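PDB 2OX4: putative mandelate racemase from Zymomonas mobilis, which probably acts as a magnesium-dependent lyase, perhaps a dehydratase, of the enolase superfamily. Local coordinates for residues C[25-30]-C[35-40]; C[6-11]-C[57-62]; C[66-71]-C[108-113]; C[21-26]-C[350-355]; C[101-106]-C[296-301]. All blocks are in the same frame, centred on the assembly; numbering follows the deposited sequence. Where two conformers were deposited one is given.

Contacts 1, 2 and 3 lie within the N-terminal capping domain of this enolase-superfamily fold, while contacts 4 and 5 tie that domain to the C-terminal barrel. Strands 5-13 and 24-30 are sheet neighbours, so contacts 1 and 2 sit with centres about 9 Å apart. Contact 4 starts from the same strand as contact 1 and shares Leu25 and Val26 with it. Contacts 3 and 5 both use helix 89-110, about 9 Å apart between centres, and are joined where Thr70 meets Lys106. Of the five, contact 4 comes near the magnesium site of Glu215, Glu241 and Glu267: the side chain of Gln21 is about 11 Å from the metal.

Contact 1 of 5, residues C[25-30]-C[35-40]; sequences LVKVST and YGLGEA
Val26 and Val28 pair with Gly38 and Gly36 in the antiparallel beta hairpin of the N-terminal capping domain, whose strand 35-40 is an outermost strand of its sheet within the chain. Four backbone hydrogen bonds hold the ladder, among them Val28 N to Gly36 O at 2.8 Å and Val26 N to Gly38 O at 2.9 Å. The tight face is that of Val26 and Val28: both partners are glycines, and Ala97, Phe98, Ala101 and Ile105 of helix 89-110 pack on the valines. The other face carries Leu25, Lys27, Ser29, Tyr35, Leu37 and Glu39. At the Leu25 end it is buried, with Glu39 bonded through OE1 to Thr321 OG1 and Ala324 N; Lys27, Ser29 and Tyr35 are partly exposed. Lys27 runs out fully extended (chi1 179°) and lays its end over the Tyr35 ring, whose hydroxyl is held by Asp378. Lys27 NZ stands 4.0 Å from the ring centroid, a cation-pi contact, and Lys27 CE lies 3.5 Å from Tyr35 CG.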
# COMPACT_ATOMS: atom_id res chain seq x y z
N LEU C 25 -28.35 35.33 -2.14
CA LEU C 25 -29.28 34.80 -3.13
C LEU C 25 -28.99 35.38 -4.50
O LEU C 25 -28.49 36.51 -4.61
CB LEU C 25 -30.72 35.10 -2.72
CG LEU C 25 -31.16 34.36 -1.45
CD1 LEU C 25 -32.34 35.04 -0.78
CD2 LEU C 25 -31.49 32.92 -1.77
N VAL C 26 -29.29 34.60 -5.54
CA VAL C 26 -29.10 35.00 -6.93
C VAL C 26 -30.38 34.77 -7.70
O VAL C 26 -31.00 33.70 -7.59
CB VAL C 26 -27.87 34.29 -7.62
CG1 VAL C 26 -28.12 32.79 -7.83
CG2 VAL C 26 -27.54 34.97 -8.95
N LYS C 27 -30.77 35.78 -8.47
CA LYS C 27 -31.91 35.68 -9.37
C LYS C 27 -31.45 35.85 -10.82
O LYS C 27 -30.87 36.88 -11.20
CB LYS C 27 -32.99 36.72 -9.00
CG LYS C 27 -34.23 36.70 -9.92
CD LYS C 27 -35.28 37.75 -9.49
CE LYS C 27 -36.41 37.85 -10.48
NZ LYS C 27 -37.49 38.75 -9.96
N VAL C 28 -31.69 34.81 -11.61
CA VAL C 28 -31.25 34.75 -13.01
C VAL C 28 -32.45 34.87 -13.93
O VAL C 28 -33.31 33.98 -13.94
CB VAL C 28 -30.53 33.41 -13.29
CG1 VAL C 28 -30.08 33.30 -14.76
CG2 VAL C 28 -29.35 33.24 -12.34
N SER C 29 -32.52 35.95 -14.70
CA SER C 29 -33.66 36.21 -15.60
C SER C 29 -33.31 35.90 -17.05
O SER C 29 -32.15 36.04 -17.46
CB SER C 29 -34.10 37.66 -15.48
OG SER C 29 -34.54 37.93 -14.17
N THR C 30 -34.31 35.50 -17.83
CA THR C 30 -34.09 35.14 -19.22
C THR C 30 -34.85 36.09 -20.14
O THR C 30 -35.73 36.84 -19.69
CB THR C 30 -34.55 33.70 -19.54
OG1 THR C 30 -35.96 33.57 -19.31
CG2 THR C 30 -33.78 32.65 -18.73
N TYR C 35 -37.55 33.32 -14.80
CA TYR C 35 -36.38 33.49 -13.96
C TYR C 35 -36.21 32.34 -12.99
O TYR C 35 -37.16 31.60 -12.71
CB TYR C 35 -36.40 34.82 -13.20
CG TYR C 35 -37.57 35.00 -12.25
CD1 TYR C 35 -38.70 35.72 -12.65
CD2 TYR C 35 -37.53 34.49 -10.95
CE1 TYR C 35 -39.77 35.90 -11.78
CE2 TYR C 35 -38.60 34.66 -10.08
CZ TYR C 35 -39.71 35.37 -10.50
OH TYR C 35 -40.77 35.55 -9.64
N GLY C 36 -34.99 32.18 -12.50
CA GLY C 36 -34.70 31.17 -11.49
C GLY C 36 -33.97 31.76 -10.31
O GLY C 36 -33.27 32.77 -10.43
N LEU C 37 -34.14 31.12 -9.16
CA LEU C 37 -33.49 31.53 -7.92
C LEU C 37 -32.49 30.47 -7.47
O LEU C 37 -32.76 29.26 -7.57
CB LEU C 37 -34.53 31.74 -6.81
CG LEU C 37 -35.04 33.17 -6.60
CD1 LEU C 37 -33.93 34.10 -6.04
CD2 LEU C 37 -35.66 33.76 -7.85
N GLY C 38 -31.36 30.94 -6.97
CA GLY C 38 -30.35 30.08 -6.35
C GLY C 38 -29.80 30.73 -5.10
O GLY C 38 -30.10 31.89 -4.79
N GLU C 39 -29.00 29.97 -4.37
CA GLU C 39 -28.49 30.40 -3.08
C GLU C 39 -27.07 29.87 -2.91
O GLU C 39 -26.81 28.71 -3.21
CB GLU C 39 -29.41 29.89 -1.95
CG GLU C 39 -28.91 30.27 -0.56
CD GLU C 39 -29.96 30.25 0.54
OE1 GLU C 39 -31.17 30.06 0.25
OE2 GLU C 39 -29.57 30.41 1.71
N ALA C 40 -26.17 30.74 -2.45
CA ALA C 40 -24.79 30.33 -2.12
C ALA C 40 -24.74 29.95 -0.63
O ALA C 40 -25.22 30.71 0.23
CB ALA C 40 -23.80 31.46 -2.42

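Contact 2 of 5, residues C[6-11]-C[57-62]; sequences TKIEIF and DYAALL
Ile8 reaches from strand 5-13 to Ala59 and Leu62 on helix 48-62, a strand-to-helix contact inside the N-terminal capping domain of the enolase superfamily. The bond to CB points toward the helix, and at CB the chain splits into two branches. The short one, CG2, stands anti to the backbone N and comes within 3.9 Å of Ala59 CB. The long branch leaves through CG1, which lies beside the backbone N (chi1 -71°), and is carried forward by an extended second torsion to CD1. That methyl does most of the touching: Ile8 CD1 meets Ala59 CB at 3.7 Å and lies 3.8 Å from Ala59 O. The small alanine therefore takes both ends of the isoleucine against one methyl. Around this pair the sheet and helices close in, with Val26 and Phe98 also against Ile8, and Ile392 of strand 387-393 against Ala59. No hydrogen bond crosses; the contact rests on apolar side chains. Three residues further on, Leu62 CB completes the seat, 3.9 Å from Ile8 CD1.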
# COMPACT_ATOMS: atom_id res chain seq x y z
N THR C 6 -30.39 37.16 -19.54
CA THR C 6 -30.33 38.59 -19.85
C THR C 6 -30.01 39.45 -18.63
O THR C 6 -29.55 40.59 -18.78
CB THR C 6 -31.67 39.09 -20.43
OG1 THR C 6 -32.75 38.68 -19.57
CG2 THR C 6 -31.88 38.55 -21.84
N LYS C 7 -30.27 38.93 -17.43
CA LYS C 7 -30.03 39.68 -16.22
C LYS C 7 -29.71 38.74 -15.06
O LYS C 7 -30.25 37.63 -14.99
CB LYS C 7 -31.26 40.53 -15.84
CG LYS C 7 -30.95 41.61 -14.82
CD LYS C 7 -32.21 42.08 -14.10
CE LYS C 7 -33.09 42.92 -14.99
NZ LYS C 7 -34.21 43.53 -14.22
N ILE C 8 -28.83 39.19 -14.19
CA ILE C 8 -28.45 38.45 -13.00
C ILE C 8 -28.46 39.44 -11.84
O ILE C 8 -27.83 40.49 -11.90
CB ILE C 8 -27.05 37.80 -13.17
CG1 ILE C 8 -27.13 36.64 -14.17
CG2 ILE C 8 -26.50 37.30 -11.80
CD1 ILE C 8 -25.79 36.17 -14.67
N GLU C 9 -29.21 39.10 -10.79
CA GLU C 9 -29.30 39.97 -9.63
C GLU C 9 -28.84 39.23 -8.40
O GLU C 9 -29.22 38.10 -8.17
CB GLU C 9 -30.74 40.42 -9.42
CG GLU C 9 -31.30 41.22 -10.59
CD GLU C 9 -32.81 41.38 -10.48
OE1 GLU C 9 -33.55 40.48 -10.91
OE2 GLU C 9 -33.25 42.41 -9.93
N ILE C 10 -28.00 39.89 -7.59
CA ILE C 10 -27.41 39.21 -6.44
C ILE C 10 -27.77 39.97 -5.17
O ILE C 10 -27.56 41.18 -5.10
CB ILE C 10 -25.86 39.08 -6.57
CG1 ILE C 10 -25.50 38.30 -7.83
CG2 ILE C 10 -25.26 38.40 -5.33
CD1 ILE C 10 -24.28 38.84 -8.52
N PHE C 11 -28.31 39.26 -4.19
CA PHE C 11 -28.80 39.86 -2.95
C PHE C 11 -27.97 39.34 -1.79
O PHE C 11 -28.11 38.18 -1.41
CB PHE C 11 -30.27 39.47 -2.71
CG PHE C 11 -31.19 39.83 -3.84
CD1 PHE C 11 -31.37 38.96 -4.92
CD2 PHE C 11 -31.91 41.01 -3.82
CE1 PHE C 11 -32.22 39.28 -5.97
CE2 PHE C 11 -32.76 41.35 -4.87
CZ PHE C 11 -32.93 40.48 -5.94
N ASP C 57 -18.62 38.17 -10.25
CA ASP C 57 -17.58 37.91 -11.25
C ASP C 57 -18.00 36.86 -12.28
O ASP C 57 -17.77 37.02 -13.48
CB ASP C 57 -16.28 37.49 -10.56
CG ASP C 57 -15.56 38.67 -9.92
OD1 ASP C 57 -15.91 39.83 -10.21
OD2 ASP C 57 -14.66 38.43 -9.11
N TYR C 58 -18.64 35.79 -11.80
CA TYR C 58 -19.11 34.73 -12.70
C TYR C 58 -20.21 35.23 -13.63
O TYR C 58 -20.34 34.74 -14.75
CB TYR C 58 -19.65 33.52 -11.93
CG TYR C 58 -18.61 32.66 -11.23
CD1 TYR C 58 -19.01 31.61 -10.39
CD2 TYR C 58 -17.24 32.88 -11.41
CE1 TYR C 58 -18.08 30.81 -9.74
CE2 TYR C 58 -16.30 32.08 -10.75
CZ TYR C 58 -16.73 31.05 -9.93
OH TYR C 58 -15.80 30.26 -9.28
N ALA C 59 -20.98 36.20 -13.15
CA ALA C 59 -22.14 36.73 -13.89
C ALA C 59 -21.74 37.21 -15.28
O ALA C 59 -22.47 36.99 -16.25
CB ALA C 59 -22.84 37.87 -13.10
N ALA C 60 -20.56 37.82 -15.38
CA ALA C 60 -20.02 38.25 -16.67
C ALA C 60 -19.88 37.13 -17.71
O ALA C 60 -20.02 37.38 -18.90
CB ALA C 60 -18.70 38.98 -16.48
N LEU C 61 -19.62 35.91 -17.26
CA LEU C 61 -19.45 34.77 -18.16
C LEU C 61 -20.79 34.14 -18.54
O LEU C 61 -20.85 33.30 -19.45
CB LEU C 61 -18.56 33.70 -17.52
CG LEU C 61 -17.02 33.85 -17.60
CD1 LEU C 61 -16.52 35.20 -17.11
CD2 LEU C 61 -16.36 32.73 -16.83
N LEU C 62 -21.85 34.53 -17.85
CA LEU C 62 -23.14 33.83 -17.95
C LEU C 62 -24.21 34.57 -18.76
O LEU C 62 -25.11 33.94 -19.30
CB LEU C 62 -23.67 33.48 -16.56
CG LEU C 62 -22.69 32.57 -15.82
CD1 LEU C 62 -23.16 32.30 -14.40
CD2 LEU C 62 -22.49 31.27 -16.59

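Contact 3 of 5, residues C[66-71]-C[108-113]; sequences DPFNTE and KALNLP
An Asx turn leading into helix 70-79 meets the Schellman-capped end of helix 89-110 here, both within the N-terminal capping domain, and Phe68 makes the join with Ala109 and Leu110. Asp66 OD1 accepts from Phe68 N at 3.0 Å, the N-H approaching OD1 from above the carboxylate plane, while a type I turn from Asp66 to Asn69 folds the backbone over the same residues. This double hold probably helps fix the backbone at Phe68, whose ring projects toward the helix end. What the helix meets is the ring's far edge. Ala109 CB lies in the ring plane, 3.9 Å from Phe68 CE1, and the side chains of Leu110 and Phe68 come from opposite directions. Leu110 CG lies beside its own backbone N (chi1 -59°), which helps bring its CD1 methyl forward to the ring. The contact is small and only partly buried. Leu3 also lies against Phe68, and Leu112 of a neighbouring subunit packs on Leu110, so this edge of the domain borders the subunit interface. No hydrogen bond crosses between the two segments; the apolar union finishes with Leu110 CD1 at 4.0 Å from Phe68 CE2.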
# COMPACT_ATOMS: atom_id res chain seq x y z
N ASP C 66 -27.41 29.82 -22.48
CA ASP C 66 -28.64 29.04 -22.40
C ASP C 66 -28.63 28.24 -21.09
O ASP C 66 -27.82 27.32 -20.93
CB ASP C 66 -28.70 28.07 -23.58
CG ASP C 66 -30.01 27.31 -23.67
OD1 ASP C 66 -30.80 27.29 -22.71
OD2 ASP C 66 -30.26 26.72 -24.74
N PRO C 67 -29.55 28.58 -20.17
CA PRO C 67 -29.63 27.90 -18.87
C PRO C 67 -29.92 26.39 -18.93
O PRO C 67 -29.76 25.70 -17.92
CB PRO C 67 -30.76 28.65 -18.15
CG PRO C 67 -31.55 29.30 -19.24
CD PRO C 67 -30.58 29.63 -20.31
N PHE C 68 -30.34 25.87 -20.09
CA PHE C 68 -30.45 24.42 -20.29
C PHE C 68 -29.10 23.71 -20.40
O PHE C 68 -29.02 22.50 -20.18
CB PHE C 68 -31.33 24.06 -21.49
CG PHE C 68 -32.78 23.94 -21.12
CD1 PHE C 68 -33.53 25.08 -20.82
CD2 PHE C 68 -33.38 22.69 -21.02
CE1 PHE C 68 -34.87 24.97 -20.45
CE2 PHE C 68 -34.73 22.58 -20.66
CZ PHE C 68 -35.47 23.73 -20.37
N ASN C 69 -28.05 24.46 -20.73
CA ASN C 69 -26.71 23.88 -20.90
C ASN C 69 -25.96 23.81 -19.58
O ASN C 69 -24.86 24.35 -19.44
CB ASN C 69 -25.91 24.67 -21.95
CG ASN C 69 -26.43 24.44 -23.35
OD1 ASN C 69 -27.04 23.40 -23.63
ND2 ASN C 69 -26.22 25.40 -24.24
N THR C 70 -26.56 23.16 -18.59
CA THR C 70 -25.98 23.14 -17.25
C THR C 70 -24.62 22.42 -17.21
O THR C 70 -23.74 22.87 -16.50
CB THR C 70 -26.91 22.52 -16.20
OG1 THR C 70 -27.57 21.38 -16.76
CG2 THR C 70 -27.93 23.55 -15.70
N GLU C 71 -24.45 21.36 -17.99
CA GLU C 71 -23.16 20.64 -18.01
C GLU C 71 -22.03 21.51 -18.56
O GLU C 71 -20.96 21.62 -17.94
CB GLU C 71 -23.26 19.32 -18.79
CG GLU C 71 -24.06 18.23 -18.08
CD GLU C 71 -23.39 17.67 -16.82
OE1 GLU C 71 -22.14 17.70 -16.71
OE2 GLU C 71 -24.11 17.18 -15.94
N LYS C 108 -39.42 25.58 -14.58
CA LYS C 108 -40.43 26.55 -14.97
C LYS C 108 -40.73 26.51 -16.47
O LYS C 108 -41.90 26.56 -16.87
CB LYS C 108 -40.01 27.94 -14.53
CG LYS C 108 -40.10 28.17 -13.05
CD LYS C 108 -39.84 29.62 -12.77
CE LYS C 108 -39.68 29.87 -11.28
NZ LYS C 108 -39.44 31.32 -11.08
N ALA C 109 -39.68 26.39 -17.28
CA ALA C 109 -39.83 26.26 -18.74
C ALA C 109 -40.65 25.04 -19.14
O ALA C 109 -41.42 25.10 -20.10
CB ALA C 109 -38.46 26.24 -19.44
N LEU C 110 -40.49 23.95 -18.41
CA LEU C 110 -41.12 22.67 -18.76
C LEU C 110 -42.39 22.39 -17.96
O LEU C 110 -43.02 21.33 -18.14
CB LEU C 110 -40.11 21.53 -18.60
CG LEU C 110 -38.85 21.65 -19.45
CD1 LEU C 110 -37.84 20.59 -19.07
CD2 LEU C 110 -39.18 21.62 -20.95
N ASN C 111 -42.76 23.33 -17.09
CA ASN C 111 -43.89 23.21 -16.17
C ASN C 111 -43.79 21.93 -15.32
O ASN C 111 -44.72 21.12 -15.23
CB ASN C 111 -45.22 23.24 -16.96
CG ASN C 111 -46.40 23.57 -16.08
OD1 ASN C 111 -46.31 24.39 -15.18
ND2 ASN C 111 -47.52 22.90 -16.33
N LEU C 112 -42.61 21.74 -14.72
CA LEU C 112 -42.33 20.54 -13.95
C LEU C 112 -41.54 20.93 -12.71
O LEU C 112 -40.69 21.81 -12.78
CB LEU C 112 -41.48 19.55 -14.76
CG LEU C 112 -42.16 18.61 -15.76
CD1 LEU C 112 -41.10 17.72 -16.41
CD2 LEU C 112 -43.25 17.79 -15.09
N PRO C 113 -41.79 20.24 -11.58
CA PRO C 113 -40.92 20.39 -10.41
C PRO C 113 -39.55 19.81 -10.73
O PRO C 113 -39.44 18.85 -11.49
CB PRO C 113 -41.62 19.55 -9.33
CG PRO C 113 -42.51 18.59 -10.07
CD PRO C 113 -42.89 19.27 -11.37

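Contact 4 of 5, residues C[21-26]-C[350-355]; sequences QRPILV and PEYEEL
Tyr352 and Leu355 meet Gln21 and Pro23 where the loop leading into strand 24-30 of the N-terminal capping domain runs past the short helix 350-353 of the barrel domain. Entering that helix, Glu351 holds the same loop a little earlier in the chain, taking Gln18 N and Ser19 N on its two carboxylate oxygens. Next comes Tyr352, which carries most of the contact. Its ring swings over to the loop and ends in a hydrogen bond from Tyr352 OH to Gln21 OE1, 2.8 Å long. The hydroxyl lies in the amide's carbonyl plane on a lone pair of the oxygen, and the amide and ring planes are turned 69° apart. Gln21 is extended beyond CG, which carries the amide out to the phenol, and Gln21 CB also lies 3.4 Å from Tyr352 OH. Beside the hydroxyl, Pro23 CG packs against Tyr352 CE2 at 3.7 Å. Glu354 turns to Arg16 in a salt bridge. Leu355 then closes the row, its CD1 methyl 4.1 Å from Pro23 CG, so the proline sits against both the ring and the leucine. The phenol is the donor in a buried bond, and Gln21 OE1 also takes a weak bond from Lys346 NZ; together they probably help fix the Gln21 side chain, which lies about 11 Å from the magnesium ion, and bind the capping loop to the barrel.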
# COMPACT_ATOMS: atom_id res chain seq x y z
N GLN C 21 -26.68 36.23 10.85
CA GLN C 21 -26.27 35.64 9.57
C GLN C 21 -26.64 36.54 8.39
O GLN C 21 -27.39 37.49 8.56
CB GLN C 21 -26.89 34.26 9.42
CG GLN C 21 -26.31 33.27 10.44
CD GLN C 21 -27.06 31.96 10.50
OE1 GLN C 21 -27.92 31.68 9.68
NE2 GLN C 21 -26.71 31.14 11.49
N ARG C 22 -26.08 36.25 7.21
CA ARG C 22 -26.33 37.06 6.02
C ARG C 22 -26.39 36.17 4.77
O ARG C 22 -25.36 35.96 4.12
CB ARG C 22 -25.24 38.13 5.84
CG ARG C 22 -25.24 39.25 6.87
CD ARG C 22 -24.40 40.42 6.41
NE ARG C 22 -24.94 41.01 5.18
CZ ARG C 22 -24.35 41.96 4.46
NH1 ARG C 22 -23.17 42.44 4.85
NH2 ARG C 22 -24.94 42.43 3.36
N PRO C 23 -27.59 35.67 4.43
CA PRO C 23 -27.77 34.84 3.23
C PRO C 23 -27.42 35.54 1.91
O PRO C 23 -27.45 36.77 1.82
CB PRO C 23 -29.26 34.49 3.24
CG PRO C 23 -29.77 34.88 4.57
CD PRO C 23 -28.83 35.84 5.19
N ILE C 24 -27.07 34.73 0.91
CA ILE C 24 -26.68 35.25 -0.40
C ILE C 24 -27.53 34.54 -1.44
O ILE C 24 -27.46 33.31 -1.61
CB ILE C 24 -25.17 35.03 -0.71
CG1 ILE C 24 -24.27 35.41 0.47
CG2 ILE C 24 -24.78 35.84 -1.96
CD1 ILE C 24 -23.83 34.22 1.33
N LEU C 25 -28.35 35.33 -2.14
CA LEU C 25 -29.28 34.80 -3.13
C LEU C 25 -28.99 35.38 -4.50
O LEU C 25 -28.49 36.51 -4.61
CB LEU C 25 -30.72 35.10 -2.72
CG LEU C 25 -31.16 34.36 -1.45
CD1 LEU C 25 -32.34 35.04 -0.78
CD2 LEU C 25 -31.49 32.92 -1.77
N VAL C 26 -29.29 34.60 -5.54
CA VAL C 26 -29.10 35.00 -6.93
C VAL C 26 -30.38 34.77 -7.70
O VAL C 26 -31.00 33.70 -7.59
CB VAL C 26 -27.87 34.29 -7.62
CG1 VAL C 26 -28.12 32.79 -7.83
CG2 VAL C 26 -27.54 34.97 -8.95
N PRO C 350 -38.43 34.54 12.46
CA PRO C 350 -39.05 35.52 11.54
C PRO C 350 -38.09 36.22 10.55
O PRO C 350 -38.52 36.62 9.47
CB PRO C 350 -39.67 36.55 12.49
CG PRO C 350 -39.87 35.81 13.78
CD PRO C 350 -38.70 34.89 13.88
N GLU C 351 -36.82 36.37 10.92
CA GLU C 351 -35.82 36.97 10.02
C GLU C 351 -35.56 36.11 8.78
O GLU C 351 -35.16 36.61 7.73
CB GLU C 351 -34.50 37.21 10.75
CG GLU C 351 -33.86 35.96 11.38
CD GLU C 351 -32.96 36.32 12.53
OE1 GLU C 351 -31.86 35.74 12.64
OE2 GLU C 351 -33.35 37.22 13.31
N TYR C 352 -35.78 34.80 8.93
CA TYR C 352 -35.68 33.89 7.80
C TYR C 352 -37.01 33.71 7.05
O TYR C 352 -37.04 33.72 5.82
CB TYR C 352 -35.03 32.56 8.21
CG TYR C 352 -33.52 32.59 8.07
CD1 TYR C 352 -32.69 32.82 9.17
CD2 TYR C 352 -32.92 32.42 6.82
CE1 TYR C 352 -31.29 32.87 9.02
CE2 TYR C 352 -31.55 32.46 6.66
CZ TYR C 352 -30.73 32.69 7.76
OH TYR C 352 -29.36 32.72 7.57
N GLU C 353 -38.11 33.60 7.79
CA GLU C 353 -39.45 33.51 7.17
C GLU C 353 -39.79 34.62 6.17
O GLU C 353 -40.44 34.36 5.17
CB GLU C 353 -40.55 33.39 8.23
CG GLU C 353 -40.44 32.15 9.09
CD GLU C 353 -41.29 32.23 10.36
OE1 GLU C 353 -42.53 32.29 10.25
OE2 GLU C 353 -40.70 32.23 11.47
N GLU C 354 -39.37 35.86 6.44
CA GLU C 354 -39.76 37.01 5.61
C GLU C 354 -39.09 37.05 4.23
O GLU C 354 -39.45 37.87 3.37
CB GLU C 354 -39.51 38.32 6.35
CG GLU C 354 -38.02 38.62 6.59
CD GLU C 354 -37.79 39.97 7.28
OE1 GLU C 354 -38.76 40.73 7.46
OE2 GLU C 354 -36.62 40.26 7.64
N LEU C 355 -38.11 36.18 4.03
CA LEU C 355 -37.26 36.22 2.84
C LEU C 355 -37.87 35.52 1.63
O LEU C 355 -37.51 35.83 0.49
CB LEU C 355 -35.88 35.62 3.14
CG LEU C 355 -35.09 36.30 4.26
CD1 LEU C 355 -33.76 35.57 4.49
CD2 LEU C 355 -34.85 37.77 3.93

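Contact 5 of 5, residues C[101-106]-C[296-301]; sequences AFWDIK and GFTEFK
Thr298 OG1 is gripped by two groups of helix 89-110, the indole N-H of Trp103 and the carboxylate of Asp99. The bond from Trp103 NE1 to Thr298 OG1 is 3.0 Å long and nearly straight at 171°, with the oxygen lying in the indole plane. Thr298 sets this oxygen beside its backbone N (chi1 -64°), where it meets the indole edge, while CG2 goes to the other side, toward Glu71. The N-H is used in this way, which probably limits rotation of the buried indole. Helix 89-110 belongs to the N-terminal capping domain and helix 296-309 to the TIM-barrel domain of the enolase-superfamily fold, so this is one of the seams between them. Phe297 packs into this seam: its CB lies over one face of the Trp103 five-membered ring, 3.8 Å from the centroid, in a CH-pi contact. Beyond CB, the phenyl ring turns its edge toward the same indole in an offset edge-to-face pair, with the planes 71° apart. Phe297 CD1 lies 3.5 Å from Trp103 CB. Ala327, His330 and Ala331 of helix 322-333 also pack against Phe297.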
# COMPACT_ATOMS: atom_id res chain seq x y z
N ALA C 101 -30.26 27.97 -9.77
CA ALA C 101 -31.14 28.88 -10.54
C ALA C 101 -31.42 28.36 -11.97
O ALA C 101 -32.54 28.49 -12.48
CB ALA C 101 -30.55 30.26 -10.58
N PHE C 102 -30.41 27.76 -12.60
CA PHE C 102 -30.62 27.16 -13.92
C PHE C 102 -31.64 26.02 -13.89
O PHE C 102 -32.52 25.95 -14.77
CB PHE C 102 -29.30 26.64 -14.52
CG PHE C 102 -28.23 27.68 -14.64
CD1 PHE C 102 -26.89 27.31 -14.55
CD2 PHE C 102 -28.54 29.02 -14.86
CE1 PHE C 102 -25.88 28.25 -14.65
CE2 PHE C 102 -27.53 29.99 -14.96
CZ PHE C 102 -26.20 29.60 -14.86
N TRP C 103 -31.53 25.13 -12.90
CA TRP C 103 -32.49 24.04 -12.78
C TRP C 103 -33.90 24.57 -12.47
O TRP C 103 -34.88 24.06 -13.00
CB TRP C 103 -32.05 22.99 -11.76
CG TRP C 103 -30.93 22.09 -12.28
CD1 TRP C 103 -29.59 22.25 -12.09
CD2 TRP C 103 -31.09 20.89 -13.05
NE1 TRP C 103 -28.90 21.22 -12.70
CE2 TRP C 103 -29.79 20.37 -13.29
CE3 TRP C 103 -32.20 20.20 -13.56
CZ2 TRP C 103 -29.58 19.20 -14.03
CZ3 TRP C 103 -31.99 19.04 -14.29
CH2 TRP C 103 -30.69 18.55 -14.52
N ASP C 104 -33.98 25.61 -11.63
CA ASP C 104 -35.25 26.33 -11.40
C ASP C 104 -35.85 26.79 -12.73
O ASP C 104 -37.02 26.51 -13.02
CB ASP C 104 -35.02 27.51 -10.44
CG ASP C 104 -36.31 28.05 -9.83
OD1 ASP C 104 -37.32 27.32 -9.79
OD2 ASP C 104 -36.29 29.21 -9.36
N ILE C 105 -35.04 27.45 -13.57
CA ILE C 105 -35.50 27.88 -14.90
C ILE C 105 -36.01 26.72 -15.76
O ILE C 105 -37.09 26.81 -16.36
CB ILE C 105 -34.42 28.70 -15.66
CG1 ILE C 105 -34.26 30.09 -15.02
CG2 ILE C 105 -34.74 28.80 -17.17
CD1 ILE C 105 -32.92 30.77 -15.29
N LYS C 106 -35.25 25.62 -15.81
CA LYS C 106 -35.64 24.44 -16.59
C LYS C 106 -37.02 23.93 -16.16
O LYS C 106 -37.87 23.65 -17.01
CB LYS C 106 -34.63 23.30 -16.42
CG LYS C 106 -33.29 23.56 -17.06
CD LYS C 106 -32.51 22.24 -17.18
CE LYS C 106 -31.09 22.43 -16.76
NZ LYS C 106 -30.32 21.14 -16.77
N GLY C 296 -24.05 22.68 -6.71
CA GLY C 296 -25.43 22.78 -7.24
C GLY C 296 -26.07 21.42 -7.41
O GLY C 296 -25.48 20.39 -7.03
N PHE C 297 -27.27 21.39 -7.98
CA PHE C 297 -27.94 20.12 -8.32
C PHE C 297 -27.05 19.20 -9.16
O PHE C 297 -27.02 17.99 -8.95
CB PHE C 297 -29.21 20.37 -9.12
CG PHE C 297 -30.36 20.93 -8.32
CD1 PHE C 297 -30.87 22.19 -8.61
CD2 PHE C 297 -30.97 20.17 -7.33
CE1 PHE C 297 -31.95 22.71 -7.91
CE2 PHE C 297 -32.05 20.68 -6.61
CZ PHE C 297 -32.54 21.95 -6.91
N THR C 298 -26.36 19.79 -10.13
CA THR C 298 -25.55 19.03 -11.10
C THR C 298 -24.49 18.20 -10.37
O THR C 298 -24.34 16.99 -10.61
CB THR C 298 -24.92 19.99 -12.13
OG1 THR C 298 -25.96 20.62 -12.88
CG2 THR C 298 -23.98 19.25 -13.10
N GLU C 299 -23.79 18.85 -9.46
CA GLU C 299 -22.68 18.20 -8.76
C GLU C 299 -23.15 17.37 -7.57
O GLU C 299 -22.58 16.31 -7.30
CB GLU C 299 -21.63 19.23 -8.34
CG GLU C 299 -20.28 18.62 -7.93
CD GLU C 299 -19.42 18.18 -9.10
OE1 GLU C 299 -19.88 18.23 -10.26
OE2 GLU C 299 -18.26 17.78 -8.86
N PHE C 300 -24.16 17.84 -6.85
CA PHE C 300 -24.77 17.05 -5.76
C PHE C 300 -25.11 15.65 -6.26
O PHE C 300 -24.80 14.65 -5.60
CB PHE C 300 -26.06 17.71 -5.28
CG PHE C 300 -26.73 17.00 -4.12
CD1 PHE C 300 -26.53 17.46 -2.82
CD2 PHE C 300 -27.59 15.92 -4.33
CE1 PHE C 300 -27.17 16.84 -1.74
CE2 PHE C 300 -28.21 15.27 -3.25
CZ PHE C 300 -28.00 15.74 -1.96
N LYS C 301 -25.74 15.58 -7.43
CA LYS C 301 -26.13 14.30 -8.02
C LYS C 301 -24.91 13.42 -8.27
O LYS C 301 -24.91 12.24 -7.94
CB LYS C 301 -26.90 14.52 -9.32
CG LYS C 301 -27.77 13.34 -9.73
CD LYS C 301 -28.92 13.79 -10.62
CE LYS C 301 -29.15 12.81 -11.76
NZ LYS C 301 -29.46 11.44 -11.27